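Local coordinates for F1 capsule-anchoring protein (Yersinia pestis, PDB 2XET), which is the outer-membrane usher Caf1A, whose C-terminal domain, the fragment crystallised here, takes part in assembly of the F1 capsular antigen, at residues Asn13-Glu25 with Ser30-Leu42. Residues are numbered along the deposited sequence; the frame is centred on the assembly and turned at random.
With SO4 (sulfate ion), chain C.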
loop_
_atom_site.group_PDB
_atom_site.type_symbol
_atom_site.label_atom_id
_atom_site.label_comp_id
_atom_site.label_asym_id
_atom_site.label_seq_id
_atom_site.Cartn_x
_atom_site.Cartn_y
_atom_site.Cartn_z
ATOM N N ASN A 13 1.328 -13.670 6.845
ATOM C CA ASN A 13 2.385 -14.105 5.896
ATOM C C ASN A 13 1.918 -14.583 4.512
ATOM O O ASN A 13 2.715 -15.181 3.773
ATOM C CB ASN A 13 3.356 -15.142 6.517
ATOM C CG ASN A 13 4.720 -15.157 5.833
ATOM O OD1 ASN A 13 5.311 -14.113 5.599
ATOM N ND2 ASN A 13 5.221 -16.348 5.528
ATOM N N LYS A 14 0.657 -14.332 4.146
ATOM C CA LYS A 14 0.211 -14.559 2.768
ATOM C C LYS A 14 0.476 -13.285 1.933
ATOM O O LYS A 14 0.390 -12.182 2.455
ATOM C CB LYS A 14 -1.293 -14.942 2.696
ATOM C CG LYS A 14 -1.688 -16.216 3.502
ATOM C CD LYS A 14 -3.187 -16.528 3.385
ATOM C CE LYS A 14 -3.575 -17.796 4.140
ATOM N NZ LYS A 14 -3.785 -17.541 5.582
ATOM N N PRO A 15 0.705 -13.439 0.621
ATOM C CA PRO A 15 0.749 -12.251 -0.244
ATOM C C PRO A 15 -0.621 -11.570 -0.261
ATOM O O PRO A 15 -1.665 -12.213 -0.055
ATOM C CB PRO A 15 1.079 -12.826 -1.642
ATOM C CG PRO A 15 1.502 -14.294 -1.401
ATOM C CD PRO A 15 0.829 -14.705 -0.130
ATOM N N VAL A 16 -0.638 -10.274 -0.544
ATOM C CA VAL A 16 -1.920 -9.581 -0.733
ATOM C C VAL A 16 -2.475 -10.049 -2.092
ATOM O O VAL A 16 -1.725 -10.160 -3.061
ATOM C CB VAL A 16 -1.741 -8.064 -0.735
ATOM C CG1 VAL A 16 -3.000 -7.347 -1.264
ATOM C CG2 VAL A 16 -1.410 -7.561 0.687
ATOM N N PRO A 17 -3.769 -10.371 -2.157
ATOM C CA PRO A 17 -4.352 -10.859 -3.424
ATOM C C PRO A 17 -4.102 -9.941 -4.650
ATOM O O PRO A 17 -4.252 -8.719 -4.563
ATOM C CB PRO A 17 -5.853 -10.919 -3.105
ATOM C CG PRO A 17 -5.891 -11.228 -1.651
ATOM C CD PRO A 17 -4.739 -10.410 -1.051
ATOM N N PHE A 18 -3.703 -10.572 -5.753
ATOM C CA PHE A 18 -3.571 -9.921 -7.064
ATOM C C PHE A 18 -4.912 -9.243 -7.389
ATOM O O PHE A 18 -5.958 -9.900 -7.454
ATOM C CB PHE A 18 -3.220 -11.011 -8.098
ATOM C CG PHE A 18 -3.057 -10.512 -9.524
ATOM C CD1 PHE A 18 -2.771 -9.176 -9.803
ATOM C CD2 PHE A 18 -3.137 -11.418 -10.589
ATOM C CE1 PHE A 18 -2.603 -8.722 -11.110
ATOM C CE2 PHE A 18 -2.965 -10.994 -11.927
ATOM C CZ PHE A 18 -2.701 -9.643 -12.200
ATOM N N GLY A 19 -4.895 -7.921 -7.538
ATOM C CA GLY A 19 -6.124 -7.176 -7.872
ATOM C C GLY A 19 -6.752 -6.384 -6.737
ATOM O O GLY A 19 -7.718 -5.623 -6.960
ATOM N N SER A 20 -6.224 -6.563 -5.516
ATOM C CA SER A 20 -6.685 -5.767 -4.379
ATOM C C SER A 20 -6.554 -4.268 -4.655
ATOM O O SER A 20 -5.580 -3.803 -5.272
ATOM C CB SER A 20 -5.906 -6.117 -3.111
ATOM O OG SER A 20 -5.961 -7.503 -2.819
ATOM N N ILE A 21 -7.526 -3.520 -4.156
ATOM C CA ILE A 21 -7.538 -2.082 -4.387
ATOM C C ILE A 21 -6.899 -1.329 -3.212
ATOM O O ILE A 21 -7.222 -1.584 -2.042
ATOM C CB ILE A 21 -8.958 -1.585 -4.645
ATOM C CG1 ILE A 21 -9.576 -2.281 -5.899
ATOM C CG2 ILE A 21 -8.957 -0.066 -4.809
ATOM C CD1 ILE A 21 -8.824 -2.046 -7.185
ATOM N N VAL A 22 -5.986 -0.411 -3.543
ATOM C CA VAL A 22 -5.268 0.363 -2.537
ATOM C C VAL A 22 -5.886 1.738 -2.482
ATOM O O VAL A 22 -6.073 2.363 -3.528
ATOM C CB VAL A 22 -3.773 0.487 -2.874
ATOM C CG1 VAL A 22 -3.029 1.308 -1.815
ATOM C CG2 VAL A 22 -3.149 -0.893 -3.015
ATOM N N THR A 23 -6.250 2.182 -1.271
ATOM C CA THR A 23 -6.760 3.551 -1.061
ATOM C C THR A 23 -6.037 4.251 0.076
ATOM O O THR A 23 -5.513 3.593 0.952
ATOM C CB THR A 23 -8.261 3.564 -0.705
ATOM O OG1 THR A 23 -8.478 2.685 0.407
ATOM C CG2 THR A 23 -9.084 3.110 -1.896
ATOM N N ILE A 24 -5.986 5.580 0.026
ATOM C CA ILE A 24 -5.509 6.373 1.177
ATOM C C ILE A 24 -6.627 6.295 2.218
ATOM O O ILE A 24 -7.810 6.433 1.887
ATOM C CB ILE A 24 -5.250 7.839 0.770
ATOM C CG1 ILE A 24 -4.142 7.917 -0.285
ATOM C CG2 ILE A 24 -4.884 8.713 1.993
ATOM C CD1 ILE A 24 -2.833 7.324 0.109
ATOM N N GLU A 25 -6.254 6.017 3.463
ATOM C CA GLU A 25 -7.224 5.959 4.549
ATOM C C GLU A 25 -8.082 7.229 4.554
ATOM O O GLU A 25 -7.573 8.363 4.480
ATOM C CB GLU A 25 -6.515 5.744 5.894
ATOM C CG GLU A 25 -6.232 4.283 6.184
ATOM N N SER A 30 -9.859 4.762 -5.755
ATOM C CA SER A 30 -8.604 4.004 -5.870
ATOM C C SER A 30 -7.367 4.901 -5.928
ATOM O O SER A 30 -7.401 5.958 -6.591
ATOM C CB SER A 30 -8.633 3.125 -7.137
ATOM O OG SER A 30 -8.716 3.947 -8.313
ATOM N N SER A 31 -6.297 4.461 -5.253
ATOM C CA SER A 31 -4.945 5.035 -5.419
ATOM C C SER A 31 -4.060 4.159 -6.296
ATOM O O SER A 31 -3.098 4.644 -6.913
ATOM C CB SER A 31 -4.266 5.213 -4.070
ATOM O OG SER A 31 -4.852 6.268 -3.343
ATOM N N GLY A 32 -4.339 2.862 -6.299
ATOM C CA GLY A 32 -3.579 1.917 -7.127
ATOM C C GLY A 32 -4.119 0.510 -6.965
ATOM O O GLY A 32 -5.088 0.300 -6.228
ATOM N N ILE A 33 -3.518 -0.436 -7.684
ATOM C CA ILE A 33 -3.978 -1.830 -7.672
ATOM C C ILE A 33 -2.792 -2.759 -7.428
ATOM O O ILE A 33 -1.731 -2.599 -8.020
ATOM C CB ILE A 33 -4.612 -2.237 -9.026
ATOM C CG1 ILE A 33 -5.615 -1.182 -9.528
ATOM C CG2 ILE A 33 -5.287 -3.603 -8.912
ATOM C CD1 ILE A 33 -5.992 -1.371 -11.007
ATOM N N VAL A 34 -2.977 -3.720 -6.532
ATOM C CA VAL A 34 -1.901 -4.657 -6.180
ATOM C C VAL A 34 -1.725 -5.643 -7.333
ATOM O O VAL A 34 -2.698 -6.168 -7.853
ATOM C CB VAL A 34 -2.231 -5.365 -4.869
ATOM C CG1 VAL A 34 -1.209 -6.476 -4.560
ATOM C CG2 VAL A 34 -2.286 -4.337 -3.715
ATOM N N GLY A 35 -0.484 -5.804 -7.779
ATOM C CA GLY A 35 -0.188 -6.658 -8.935
ATOM C C GLY A 35 0.171 -8.085 -8.571
ATOM O O GLY A 35 -0.060 -8.521 -7.421
ATOM N N ASP A 36 0.731 -8.812 -9.539
ATOM C CA ASP A 36 0.957 -10.269 -9.376
ATOM C C ASP A 36 2.192 -10.642 -8.547
ATOM O O ASP A 36 2.410 -11.827 -8.284
ATOM C CB ASP A 36 0.919 -11.042 -10.715
ATOM C CG ASP A 36 2.024 -10.621 -11.671
ATOM O OD1 ASP A 36 3.019 -10.017 -11.231
ATOM O OD2 ASP A 36 1.896 -10.901 -12.880
ATOM N N ASN A 37 2.980 -9.642 -8.139
ATOM C CA ASN A 37 4.080 -9.827 -7.168
ATOM C C ASN A 37 3.748 -9.162 -5.803
ATOM O O ASN A 37 4.635 -8.841 -5.001
ATOM C CB ASN A 37 5.395 -9.288 -7.741
ATOM C CG ASN A 37 5.925 -10.110 -8.916
ATOM O OD1 ASN A 37 5.893 -11.333 -8.904
ATOM N ND2 ASN A 37 6.440 -9.423 -9.941
ATOM N N SER A 38 2.447 -8.958 -5.557
ATOM C CA SER A 38 1.979 -8.365 -4.298
ATOM C C SER A 38 2.614 -7.000 -4.030
ATOM O O SER A 38 2.930 -6.641 -2.879
ATOM C CB SER A 38 2.203 -9.311 -3.111
ATOM O OG SER A 38 1.439 -8.885 -1.990
ATOM N N GLY A 39 2.804 -6.241 -5.120
ATOM C CA GLY A 39 3.271 -4.863 -5.037
ATOM C C GLY A 39 2.336 -3.848 -5.678
ATOM O O GLY A 39 1.439 -4.181 -6.467
ATOM N N VAL A 40 2.539 -2.594 -5.311
ATOM C CA VAL A 40 1.847 -1.480 -5.944
ATOM C C VAL A 40 2.804 -0.301 -6.144
ATOM O O VAL A 40 3.730 -0.102 -5.351
ATOM C CB VAL A 40 0.611 -1.068 -5.097
ATOM C CG1 VAL A 40 1.053 -0.537 -3.704
ATOM C CG2 VAL A 40 -0.241 -0.035 -5.846
ATOM N N TYR A 41 2.582 0.466 -7.208
ATOM C CA TYR A 41 3.358 1.678 -7.453
ATOM C C TYR A 41 2.443 2.875 -7.178
ATOM O O TYR A 41 1.323 2.939 -7.710
ATOM C CB TYR A 41 3.872 1.698 -8.897
ATOM C CG TYR A 41 4.756 2.890 -9.206
ATOM C CD1 TYR A 41 6.072 2.969 -8.697
ATOM C CD2 TYR A 41 4.287 3.964 -9.995
ATOM C CE1 TYR A 41 6.902 4.057 -8.980
ATOM C CE2 TYR A 41 5.116 5.075 -10.272
ATOM C CZ TYR A 41 6.422 5.114 -9.751
ATOM O OH TYR A 41 7.235 6.195 -10.029
ATOM N N LEU A 42 2.934 3.803 -6.352
ATOM C CA LEU A 42 2.156 4.953 -5.876
ATOM C C LEU A 42 2.990 6.231 -6.063
ATOM O O LEU A 42 4.226 6.201 -5.928
ATOM C CB LEU A 42 1.812 4.786 -4.391
ATOM C CG LEU A 42 0.978 3.558 -3.981
ATOM C CD1 LEU A 42 0.906 3.373 -2.454
ATOM C CD2 LEU A 42 -0.458 3.628 -4.583
HETATM S S SO4 C . 6.644 -5.488 -8.462
HETATM O O1 SO4 C . 7.187 -4.187 -8.849
HETATM O O2 SO4 C . 7.486 -6.165 -7.472
HETATM O O3 SO4 C . 5.310 -5.338 -7.923
HETATM O O4 SO4 C . 6.608 -6.343 -9.646
HETATM O O HOH W 1 -0.483 -10.829 -5.488
HETATM O O HOH W 2 -7.312 6.904 -2.334
#
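Val22 and Gly32 form a hydrogen-bonded antiparallel pair: Val22 N donates to Gly32 O at 2.9 Å, while Val22 O takes Ser31 N at 2.7 Å and, weakly, Gly32 N, so two residues stand opposite one, a classic beta bulge. Pairing continues where Val34 N meets Ser20 O at 2.9 Å in an almost straight bond (175° at the hydrogen), and Gly19 N returns to Val34 O. Farther along, the link is made through a side chain: Ser38 OG, swung anti to its own N (chi1 -165°), accepts from Val16 N at 2.9 Å and also bonds to Leu8 O, which ties the loop to strand 2-10. A water donates to both Val16 O and Gly35 O, likewise joining the flanking loops. The backbone bonds of Ser20 and Val22 join strands 21-24 and 32-33 into a hairpin at one margin of the sheet in this transthyretin-clan domain. On the buried face carrying Val22, its CG2 meets Val34 CG2 at 3.6 Å, the two side chains crossing at about a right angle, and Val34 CG1 also touches Val16 CG1, from the loop before strand 21-24; Leu8 also touches Val16 and Val34. On the other face Ile21 CD1 packs on Ile33 CG1 at 4.1 Å, the side chains of this non-hydrogen-bonded pair pointing the same way. At the turn from Gly35 to Ser38, Asp36 CB sits over the Phe18 ring, 3.9 Å from its centroid and 4° off the normal, a CH-pi contact, while Val34 O lies at the ring edge.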